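Local coordinates for cell wall surface anchor family protein (Streptococcus agalactiae serogroup V, PDB 3TW0), which serves as the adhesive tip pilin (GBS104) of group B streptococcal pili and, through its magnesium-binding von Willebrand factor A domain, probably mediates attachment to the host, at residues A[62-65]-A[70-73]; A[101-106]-A[135-140]; A[142-147]-A[218-223]; A[180-185]-A[296-301]. The protein carries 2 engineered substitutions. All blocks are in the same frame, centred on the assembly; numbering follows the deposited sequence.

Contact 1. Residues A[62-65]-A[70-73]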
# COMPACT_ATOMS: atom_id res chain seq x y z
N ALA A 62 -2.63 -3.71 5.21
CA ALA A 62 -2.54 -4.26 3.89
C ALA A 62 -3.25 -3.26 2.98
O ALA A 62 -2.75 -2.14 2.84
CB ALA A 62 -3.10 -5.67 3.84
N SER A 63 -4.40 -3.61 2.37
CA SER A 63 -5.17 -2.62 1.60
C SER A 63 -5.65 -1.48 2.49
O SER A 63 -6.01 -0.39 2.01
CB SER A 63 -6.40 -3.27 0.95
OG SER A 63 -5.98 -4.21 -0.02
N THR A 64 -5.73 -1.77 3.78
CA THR A 64 -6.14 -0.79 4.76
C THR A 64 -5.53 -1.15 6.09
O THR A 64 -4.78 -2.13 6.19
CB THR A 64 -7.68 -0.66 4.84
OG1 THR A 64 -8.00 0.42 5.71
CG2 THR A 64 -8.32 -1.96 5.38
N ILE A 65 -5.84 -0.35 7.11
CA ILE A 65 -5.38 -0.63 8.45
C ILE A 65 -6.20 -1.77 9.09
O ILE A 65 -7.41 -1.62 9.26
CB ILE A 65 -5.48 0.61 9.39
CG1 ILE A 65 -4.71 1.81 8.81
CG2 ILE A 65 -4.93 0.26 10.76
CD1 ILE A 65 -3.35 1.42 8.21
N GLU A 70 -14.82 -2.26 9.55
CA GLU A 70 -15.27 -2.57 8.24
C GLU A 70 -14.53 -1.71 7.20
O GLU A 70 -14.35 -0.52 7.38
CB GLU A 70 -16.76 -2.25 8.16
CG GLU A 70 -17.42 -2.71 6.87
CD GLU A 70 -18.93 -2.48 6.86
OE1 GLU A 70 -19.69 -3.46 7.03
OE2 GLU A 70 -19.34 -1.32 6.69
N ALA A 71 -14.14 -2.32 6.09
CA ALA A 71 -13.50 -1.59 5.00
C ALA A 71 -14.08 -2.06 3.67
O ALA A 71 -14.64 -3.18 3.59
CB ALA A 71 -11.97 -1.84 5.04
N THR A 72 -13.92 -1.23 2.64
CA THR A 72 -14.38 -1.52 1.27
C THR A 72 -13.24 -1.28 0.27
O THR A 72 -12.46 -0.35 0.43
CB THR A 72 -15.60 -0.65 0.90
OG1 THR A 72 -16.68 -0.98 1.78
CG2 THR A 72 -16.05 -0.93 -0.48
N VAL A 73 -13.14 -2.16 -0.73
CA VAL A 73 -12.14 -2.01 -1.75
C VAL A 73 -12.84 -2.23 -3.08
O VAL A 73 -13.93 -2.84 -3.10
CB VAL A 73 -10.96 -3.03 -1.58
CG1 VAL A 73 -10.17 -2.77 -0.28
CG2 VAL A 73 -11.46 -4.47 -1.61
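The CG2 methyl of Thr64 meets the CB methyl of Ala71 end to end, 3.7 Å apart, and this is the closer of the two touches that join 62-65 to 70-73. With chi1 at -173°, the hydroxyl OG1 stands anti to the backbone N, leaving CG2 as the branch that reaches the strand. Two residues along the strand the second touch forms: Ser63 presents CB to CG1 of Val73 at 4.0 Å. Both are carbon-to-carbon contacts, and no hydrogen bond spans the two segments. The CA separations, 7.4 Å for Thr64 with Ala71 and 7.8 Å for Ser63 with Val73, are too wide for paired strands, so the loop lies over the strand on side chains alone. Ala71 and Val73 turn their side chains to the loop, whereas Thr72 between them faces the other way, as the alternation of a strand requires.

The polar end of Ser63 is engaged away from Val73, its OG receiving the backbone N-H of Ala142. The bond ties the loop to the residue just before Thr143, with the Ser63 side chain about 9 Å from the bound magnesium ion. The loop leaves strand 55-61, an outer strand of the central parallel sheet, and runs roughly antiparallel alongside the start of strand 70-78, which pairs antiparallel with 97-101 through Ala71 with Ala100 and Val73 with Phe98.

Contact 2. Residues A[101-106]-A[135-140]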
# COMPACT_ATOMS: atom_id res chain seq x y z
N THR A 101 -15.18 -7.03 7.42
CA THR A 101 -14.61 -6.65 8.69
C THR A 101 -13.18 -7.19 8.75
O THR A 101 -12.95 -8.40 8.58
CB THR A 101 -15.46 -7.22 9.86
OG1 THR A 101 -16.77 -6.64 9.79
CG2 THR A 101 -14.85 -6.90 11.21
N THR A 102 -12.22 -6.29 8.98
CA THR A 102 -10.80 -6.68 8.99
C THR A 102 -10.50 -7.38 10.30
O THR A 102 -11.22 -7.18 11.26
CB THR A 102 -9.88 -5.43 8.88
OG1 THR A 102 -10.21 -4.48 9.90
CG2 THR A 102 -10.02 -4.75 7.48
N HIS A 103 -9.47 -8.21 10.31
CA HIS A 103 -8.86 -8.67 11.55
C HIS A 103 -8.35 -7.46 12.35
O HIS A 103 -7.87 -6.48 11.78
CB HIS A 103 -7.62 -9.51 11.23
CG HIS A 103 -7.89 -10.78 10.47
ND1 HIS A 103 -8.72 -11.78 10.95
CD2 HIS A 103 -7.40 -11.23 9.29
CE1 HIS A 103 -8.73 -12.78 10.09
NE2 HIS A 103 -7.95 -12.47 9.07
N ASN A 104 -8.41 -7.55 13.67
CA ASN A 104 -7.83 -6.53 14.54
C ASN A 104 -6.42 -6.96 14.89
O ASN A 104 -6.17 -7.63 15.89
CB ASN A 104 -8.64 -6.34 15.82
CG ASN A 104 -8.18 -5.15 16.63
OD1 ASN A 104 -7.22 -4.48 16.26
ND2 ASN A 104 -8.91 -4.84 17.70
N TYR A 105 -5.49 -6.56 14.02
CA TYR A 105 -4.11 -6.91 14.21
C TYR A 105 -3.33 -5.66 14.68
O TYR A 105 -2.10 -5.61 14.60
CB TYR A 105 -3.52 -7.48 12.91
CG TYR A 105 -3.99 -8.89 12.52
CD1 TYR A 105 -4.44 -9.81 13.48
CD2 TYR A 105 -3.93 -9.30 11.20
CE1 TYR A 105 -4.85 -11.11 13.09
CE2 TYR A 105 -4.33 -10.56 10.80
CZ TYR A 105 -4.77 -11.46 11.74
OH TYR A 105 -5.15 -12.71 11.30
N SER A 106 -4.07 -4.67 15.17
CA SER A 106 -3.44 -3.39 15.53
C SER A 106 -3.60 -3.05 17.03
O SER A 106 -4.52 -3.54 17.71
CB SER A 106 -3.99 -2.27 14.65
OG SER A 106 -3.59 -2.49 13.29
N ARG A 135 -11.35 -16.03 0.93
CA ARG A 135 -11.27 -15.35 -0.39
C ARG A 135 -11.82 -13.93 -0.34
O ARG A 135 -11.51 -13.11 -1.21
CB ARG A 135 -12.02 -16.13 -1.48
CG ARG A 135 -11.29 -17.36 -1.99
CD ARG A 135 -11.86 -17.86 -3.32
NE ARG A 135 -12.13 -19.30 -3.22
CZ ARG A 135 -11.30 -20.27 -3.61
NH1 ARG A 135 -10.12 -19.98 -4.17
NH2 ARG A 135 -11.65 -21.54 -3.45
N THR A 136 -12.64 -13.65 0.65
CA THR A 136 -13.14 -12.31 0.85
C THR A 136 -12.05 -11.37 1.41
O THR A 136 -11.87 -10.28 0.88
CB THR A 136 -14.44 -12.33 1.69
OG1 THR A 136 -15.41 -13.06 0.95
CG2 THR A 136 -15.00 -10.91 1.91
N LEU A 137 -11.32 -11.83 2.41
CA LEU A 137 -10.32 -10.98 3.10
C LEU A 137 -9.04 -10.94 2.27
O LEU A 137 -8.24 -10.03 2.40
CB LEU A 137 -10.06 -11.49 4.51
CG LEU A 137 -11.11 -11.11 5.57
CD1 LEU A 137 -10.71 -11.65 6.97
CD2 LEU A 137 -11.23 -9.62 5.64
N TYR A 138 -8.87 -11.95 1.42
CA TYR A 138 -7.82 -11.95 0.43
C TYR A 138 -7.92 -10.70 -0.47
O TYR A 138 -6.90 -10.20 -0.91
CB TYR A 138 -7.90 -13.21 -0.46
CG TYR A 138 -6.77 -13.28 -1.48
CD1 TYR A 138 -5.51 -13.76 -1.11
CD2 TYR A 138 -6.97 -12.88 -2.80
CE1 TYR A 138 -4.49 -13.83 -2.02
CE2 TYR A 138 -5.94 -12.96 -3.73
CZ TYR A 138 -4.70 -13.42 -3.32
OH TYR A 138 -3.66 -13.50 -4.21
N GLN A 139 -9.14 -10.23 -0.71
CA GLN A 139 -9.39 -9.00 -1.49
C GLN A 139 -8.89 -7.69 -0.84
O GLN A 139 -8.85 -6.64 -1.50
CB GLN A 139 -10.90 -8.83 -1.74
CG GLN A 139 -11.56 -10.01 -2.42
CD GLN A 139 -10.84 -10.43 -3.67
OE1 GLN A 139 -10.61 -9.63 -4.57
NE2 GLN A 139 -10.51 -11.72 -3.76
N PHE A 140 -8.59 -7.76 0.46
CA PHE A 140 -8.07 -6.64 1.25
C PHE A 140 -6.56 -6.74 1.48
O PHE A 140 -5.98 -6.06 2.36
CB PHE A 140 -8.84 -6.54 2.58
CG PHE A 140 -10.29 -6.22 2.39
CD1 PHE A 140 -10.74 -4.91 2.53
CD2 PHE A 140 -11.19 -7.21 2.02
CE1 PHE A 140 -12.09 -4.60 2.32
CE2 PHE A 140 -12.55 -6.91 1.80
CZ PHE A 140 -13.00 -5.62 1.95
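Thr101 meets Leu137 through its backbone: the carbonyl O lies 3.6 Å from Leu137 CD2, while the threonine side chain turns away. This is where the chain leaves strand 97-101 of the antiparallel sheet and runs past the loop that leads, in this von Willebrand factor A fold, to the metal-binding Thr143. Thr102 comes next, and it brings only CA within 4.5 Å of the same CD2; its OG1 is hydrogen-bonded to the backbone O of Thr69, which holds the side chain on the neighbouring loop.

His103 makes the main side-chain contact. The other leucine methyl, CD1, sits over one face of the imidazole, 4.0 Å from the ring centroid and 28° off the normal, a CH-pi arrangement. It leans toward NE2, the nearest ring atom at 3.6 Å. That nitrogen is also hydrogen-bonded to Glu129 OE2, which would help fix the rotation of the ring. Leu137 thus divides its two methyls between a carbonyl and a ring.

Further on, Tyr105 folds back to the opposite face of the same imidazole, its OH 3.3 Å above the plane and over the centre, so that hydroxyl and methyl sandwich the ring. In return, His103 CB lies over the face of the tyrosine ring.

The turn carrying Leu137 is braced from within: Gln139 NE2 donates to Arg135 O at 3.1 Å, with an N-H...O angle of 161° and the acceptor in the plane of the glutamine amide.

Contact 3. Residues A[142-147]-A[218-223]. With MG (magnesium ion), chain E; ACT (acetate ion), chain F.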
# COMPACT_ATOMS: atom_id res chain seq x y z
N ALA A 142 -3.87 -6.00 -0.58
CA ALA A 142 -2.89 -5.10 -1.26
C ALA A 142 -1.85 -4.49 -0.29
O ALA A 142 -1.94 -4.66 0.91
CB ALA A 142 -3.64 -4.00 -2.03
N THR A 143 -0.84 -3.79 -0.80
CA THR A 143 0.20 -3.21 0.06
C THR A 143 0.06 -1.67 0.04
O THR A 143 0.71 -0.99 -0.74
CB THR A 143 1.59 -3.69 -0.36
OG1 THR A 143 1.54 -5.11 -0.58
CG2 THR A 143 2.66 -3.40 0.72
N PHE A 144 -0.85 -1.14 0.85
CA PHE A 144 -1.12 0.29 0.83
C PHE A 144 -0.22 0.93 1.90
O PHE A 144 -0.68 1.42 2.92
CB PHE A 144 -2.61 0.57 1.15
CG PHE A 144 -3.08 1.94 0.73
CD1 PHE A 144 -2.18 2.90 0.28
CD2 PHE A 144 -4.42 2.28 0.83
CE1 PHE A 144 -2.63 4.17 -0.12
CE2 PHE A 144 -4.89 3.54 0.44
CZ PHE A 144 -4.00 4.48 -0.05
N THR A 145 1.08 0.83 1.68
CA THR A 145 2.08 1.46 2.54
C THR A 145 1.81 2.92 2.89
O THR A 145 1.97 3.31 4.04
CB THR A 145 3.49 1.25 1.92
OG1 THR A 145 3.75 -0.16 1.83
CG2 THR A 145 4.59 1.87 2.79
N GLN A 146 1.40 3.73 1.91
CA GLN A 146 1.21 5.16 2.16
C GLN A 146 0.20 5.37 3.30
O GLN A 146 0.46 6.12 4.24
CB GLN A 146 0.72 5.89 0.92
CG GLN A 146 0.51 7.41 1.13
CD GLN A 146 0.18 8.11 -0.15
OE1 GLN A 146 0.03 7.47 -1.19
NE2 GLN A 146 0.07 9.45 -0.10
N LYS A 147 -0.94 4.70 3.21
CA LYS A 147 -1.96 4.79 4.24
C LYS A 147 -1.44 4.40 5.60
O LYS A 147 -1.76 5.06 6.59
CB LYS A 147 -3.17 3.91 3.87
CG LYS A 147 -4.38 4.15 4.74
CD LYS A 147 -5.49 3.14 4.36
CE LYS A 147 -6.88 3.73 4.49
NZ LYS A 147 -7.14 4.28 5.79
N GLY A 218 -12.19 11.26 0.31
CA GLY A 218 -13.20 10.35 -0.26
C GLY A 218 -12.96 8.97 0.29
O GLY A 218 -11.89 8.70 0.83
N ASP A 219 -13.95 8.07 0.22
CA ASP A 219 -13.69 6.68 0.63
C ASP A 219 -12.64 6.09 -0.30
O ASP A 219 -12.72 6.27 -1.51
CB ASP A 219 -14.93 5.80 0.54
CG ASP A 219 -16.11 6.37 1.32
OD1 ASP A 219 -15.95 6.79 2.48
OD2 ASP A 219 -17.21 6.39 0.75
N ASP A 220 -11.68 5.35 0.29
CA ASP A 220 -10.59 4.76 -0.44
C ASP A 220 -11.02 4.12 -1.75
O ASP A 220 -10.43 4.39 -2.81
CB ASP A 220 -9.89 3.68 0.43
CG ASP A 220 -8.89 4.26 1.42
OD1 ASP A 220 -8.84 5.48 1.57
OD2 ASP A 220 -8.19 3.48 2.09
N TYR A 221 -12.07 3.27 -1.69
CA TYR A 221 -12.42 2.41 -2.84
C TYR A 221 -12.81 3.24 -4.03
O TYR A 221 -12.78 2.76 -5.16
CB TYR A 221 -13.51 1.38 -2.50
CG TYR A 221 -14.93 1.91 -2.48
CD1 TYR A 221 -15.79 1.75 -3.57
CD2 TYR A 221 -15.41 2.54 -1.34
CE1 TYR A 221 -17.12 2.23 -3.53
CE2 TYR A 221 -16.73 3.02 -1.29
CZ TYR A 221 -17.57 2.87 -2.38
OH TYR A 221 -18.85 3.36 -2.26
N GLN A 222 -13.13 4.51 -3.81
CA GLN A 222 -13.41 5.33 -5.00
C GLN A 222 -12.33 6.30 -5.42
O GLN A 222 -12.48 6.94 -6.45
CB GLN A 222 -14.70 6.11 -4.84
CG GLN A 222 -15.91 5.48 -5.58
CD GLN A 222 -17.08 5.63 -4.73
OE1 GLN A 222 -16.95 6.07 -3.57
NE2 GLN A 222 -18.24 5.26 -5.24
N ILE A 223 -11.26 6.43 -4.65
CA ILE A 223 -10.22 7.44 -4.99
C ILE A 223 -8.77 6.90 -5.13
O ILE A 223 -7.88 7.58 -5.62
CB ILE A 223 -10.19 8.64 -3.95
CG1 ILE A 223 -9.81 8.16 -2.55
CG2 ILE A 223 -11.52 9.42 -3.95
CD1 ILE A 223 -9.35 9.32 -1.59
MG MG E . 2.48 -6.98 -0.35
C ACT F . 0.10 -7.45 -2.29
O ACT F . 0.90 -7.85 -1.43
OXT ACT F . 0.16 -6.22 -2.53
CH3 ACT F . -0.90 -8.37 -2.98
O HOH W 1 4.04 -6.36 0.59
O HOH W 2 3.51 -6.52 -2.25
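Lys147 reaches toward Asp220 after first passing over Phe144. Its CB lies 3.6 Å above the plane of the phenylalanine ring, over the centre, so the lysine leaves the helix across an aromatic face. CG stands anti to the backbone N (chi1 -169°), which extends the chain toward the aspartate coming from the opposite direction. CD passes near the carboxylate, and CE is modelled too near Asp220 OD2 for the exact position of that oxygen, and so for either approach, to be trusted. At the tip, bends at chi3 and chi4 turn NZ aside, and the salt bridge to Asp220 OD2, long at 3.9 Å, shares that doubt. The other carboxylate oxygen, OD1, is hydrogen-bonded to Tyr180 OH, which is the stronger hold on the group.

Only a few residues before this lysine, the same segment supplies Thr143 to the metal-ion-dependent adhesion site of the von Willebrand factor A fold. Its OG1 binds magnesium at 2.1 Å; Ser20 and Ser22, two waters and an acetate fill the other places to give six ligands. The acetate, probably from the crystallisation liquor, uses both oxygens: O binds magnesium at 2.1 Å, and OXT accepts a hydrogen bond from Thr143 OG1 at 2.6 Å. Its one-oxygen binding of the metal is reminiscent of the acidic ligand side chain at the equivalent site of integrin A-type domains.

Phe144, between metal site and lysine, as modelled turns its edge roughly to the aspartate, and its ring meets that of Tyr180 with the planes at about 55°.

Contact 4. Residues A[180-185]-A[296-301]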
# COMPACT_ATOMS: atom_id res chain seq x y z
N TYR A 180 -2.26 6.70 -2.61
CA TYR A 180 -3.13 7.85 -2.91
C TYR A 180 -2.74 8.61 -4.19
O TYR A 180 -1.54 8.72 -4.50
CB TYR A 180 -3.28 8.77 -1.68
CG TYR A 180 -4.12 8.17 -0.57
CD1 TYR A 180 -5.48 7.90 -0.76
CD2 TYR A 180 -3.57 7.89 0.68
CE1 TYR A 180 -6.27 7.33 0.25
CE2 TYR A 180 -4.36 7.33 1.71
CZ TYR A 180 -5.71 7.06 1.48
OH TYR A 180 -6.51 6.51 2.47
N ALA A 181 -3.73 9.12 -4.93
CA ALA A 181 -3.51 9.93 -6.12
C ALA A 181 -2.93 11.31 -5.83
O ALA A 181 -3.41 12.02 -4.94
CB ALA A 181 -4.82 10.13 -6.88
N ILE A 182 -1.97 11.72 -6.69
CA ILE A 182 -1.47 13.09 -6.73
C ILE A 182 -2.52 13.95 -7.44
O ILE A 182 -3.02 13.58 -8.51
CB ILE A 182 -0.11 13.16 -7.44
CG1 ILE A 182 0.94 12.41 -6.61
CG2 ILE A 182 0.32 14.62 -7.67
CD1 ILE A 182 2.28 12.08 -7.35
N ASN A 183 -2.90 15.08 -6.83
CA ASN A 183 -4.02 15.88 -7.37
C ASN A 183 -3.67 16.79 -8.54
O ASN A 183 -3.79 18.00 -8.44
CB ASN A 183 -4.70 16.70 -6.25
CG ASN A 183 -6.13 17.14 -6.61
OD1 ASN A 183 -6.73 16.68 -7.60
ND2 ASN A 183 -6.68 18.03 -5.80
N PHE A 184 -3.28 16.20 -9.66
CA PHE A 184 -3.11 16.93 -10.90
C PHE A 184 -4.42 17.61 -11.39
O PHE A 184 -5.56 17.10 -11.16
CB PHE A 184 -2.58 16.02 -12.00
CG PHE A 184 -1.18 15.52 -11.77
CD1 PHE A 184 -0.08 16.34 -12.02
CD2 PHE A 184 -0.96 14.22 -11.32
CE1 PHE A 184 1.24 15.88 -11.81
CE2 PHE A 184 0.33 13.75 -11.13
CZ PHE A 184 1.45 14.60 -11.37
N ASN A 185 -4.27 18.74 -12.06
CA ASN A 185 -5.42 19.49 -12.51
C ASN A 185 -5.51 19.42 -14.04
O ASN A 185 -4.69 20.00 -14.75
CB ASN A 185 -5.35 20.93 -12.00
CG ASN A 185 -6.59 21.74 -12.38
OD1 ASN A 185 -7.35 21.36 -13.28
ND2 ASN A 185 -6.79 22.87 -11.70
N LYS A 296 4.83 14.88 -17.19
CA LYS A 296 5.08 14.08 -16.00
C LYS A 296 4.14 12.88 -16.03
O LYS A 296 2.93 13.06 -16.31
CB LYS A 296 4.77 14.91 -14.74
CG LYS A 296 5.00 14.16 -13.39
CD LYS A 296 6.49 13.82 -13.19
CE LYS A 296 6.68 12.67 -12.24
NZ LYS A 296 8.09 12.36 -11.86
N GLN A 297 4.68 11.70 -15.70
CA GLN A 297 3.89 10.45 -15.57
C GLN A 297 4.24 9.69 -14.31
O GLN A 297 5.44 9.41 -14.04
CB GLN A 297 4.07 9.53 -16.78
CG GLN A 297 3.44 10.02 -18.10
CD GLN A 297 3.75 9.10 -19.28
OE1 GLN A 297 3.15 9.19 -20.35
NE2 GLN A 297 4.70 8.21 -19.08
N ILE A 298 3.22 9.35 -13.53
CA ILE A 298 3.40 8.48 -12.36
C ILE A 298 3.26 7.05 -12.87
O ILE A 298 2.26 6.74 -13.52
CB ILE A 298 2.37 8.81 -11.25
CG1 ILE A 298 2.45 10.30 -10.86
CG2 ILE A 298 2.47 7.88 -10.05
CD1 ILE A 298 3.77 10.75 -10.22
N LYS A 299 4.25 6.19 -12.63
CA LYS A 299 4.26 4.83 -13.23
C LYS A 299 4.39 3.71 -12.21
O LYS A 299 4.29 2.52 -12.56
CB LYS A 299 5.39 4.73 -14.26
CG LYS A 299 5.30 5.75 -15.41
CD LYS A 299 6.64 5.90 -16.15
CE LYS A 299 6.40 6.26 -17.59
NZ LYS A 299 7.31 7.36 -18.10
N THR A 300 4.63 4.06 -10.94
CA THR A 300 4.62 3.08 -9.84
C THR A 300 3.88 3.56 -8.58
O THR A 300 3.53 4.73 -8.46
CB THR A 300 6.04 2.74 -9.40
OG1 THR A 300 6.62 3.90 -8.79
CG2 THR A 300 6.89 2.28 -10.60
N HIS A 301 3.68 2.68 -7.62
CA HIS A 301 3.14 3.09 -6.33
C HIS A 301 4.24 3.58 -5.40
O HIS A 301 3.96 4.28 -4.44
CB HIS A 301 2.26 1.98 -5.71
CG HIS A 301 1.09 1.66 -6.57
ND1 HIS A 301 -0.04 2.46 -6.60
CD2 HIS A 301 0.93 0.74 -7.55
CE1 HIS A 301 -0.88 2.00 -7.51
NE2 HIS A 301 -0.31 0.96 -8.11
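Apolar contacts carry the join between 180-185 and 296-301, beginning with Ile182 and Ile298, whose CD1 methyls meet tip to tip at 3.5 Å, tighter than usual for two carbons. Ile298 also sets CG1 against the edge of Phe184, 4.1 Å from CE2 and near the ring plane. Ile182 belongs to the same cluster: its CG2 lies 3.5 Å above the ring of Phe184, offset toward the rim. The aliphatic part of Lys296 adds to the cluster, with CG 4.1 Å from Phe184 CZ; a bend at chi2 (66°) then leads the chain away.

Polar interactions fix the surroundings. Phe184 N donates to Ile182 O at 2.9 Å, closing an inverse gamma turn centred on Asn183, which brings both apolar side chains to the same side. The ammonium group of Lys296 forms a salt bridge with Glu303 and a cation-pi contact with Phe196, while Thr300 OG1 caps Glu303 N at the start of helix 302-312.

The two loops thus meet within the long excursion between the adjacent parallel strands 165-172 and 319-324, an enlarged beta-alpha-beta connection of the von Willebrand factor A fold.

How the contacts relate
Following the chain from the N terminus, contact 1 closes the short turn from strand 55-61 into strand 70-78. Contact 2 then closes the longer excursion from strand 97-101, past helix 114-122, to the loop before helix 145-159. These two are in series, yet they touch in space because residues 135-140 pack against both segments of contact 1. Contact 3 opens just after contact 2 ends and also bonds to contact 1, so the first three gather beside the loop that carries Thr143. Contacts 3 and 4 cross: 180-185 lies between the segments of contact 3, and 218-223 between those of contact 4. Contact 4 joins the loops before helices 192-201 and 302-312, and Tyr180 links it to contact 3.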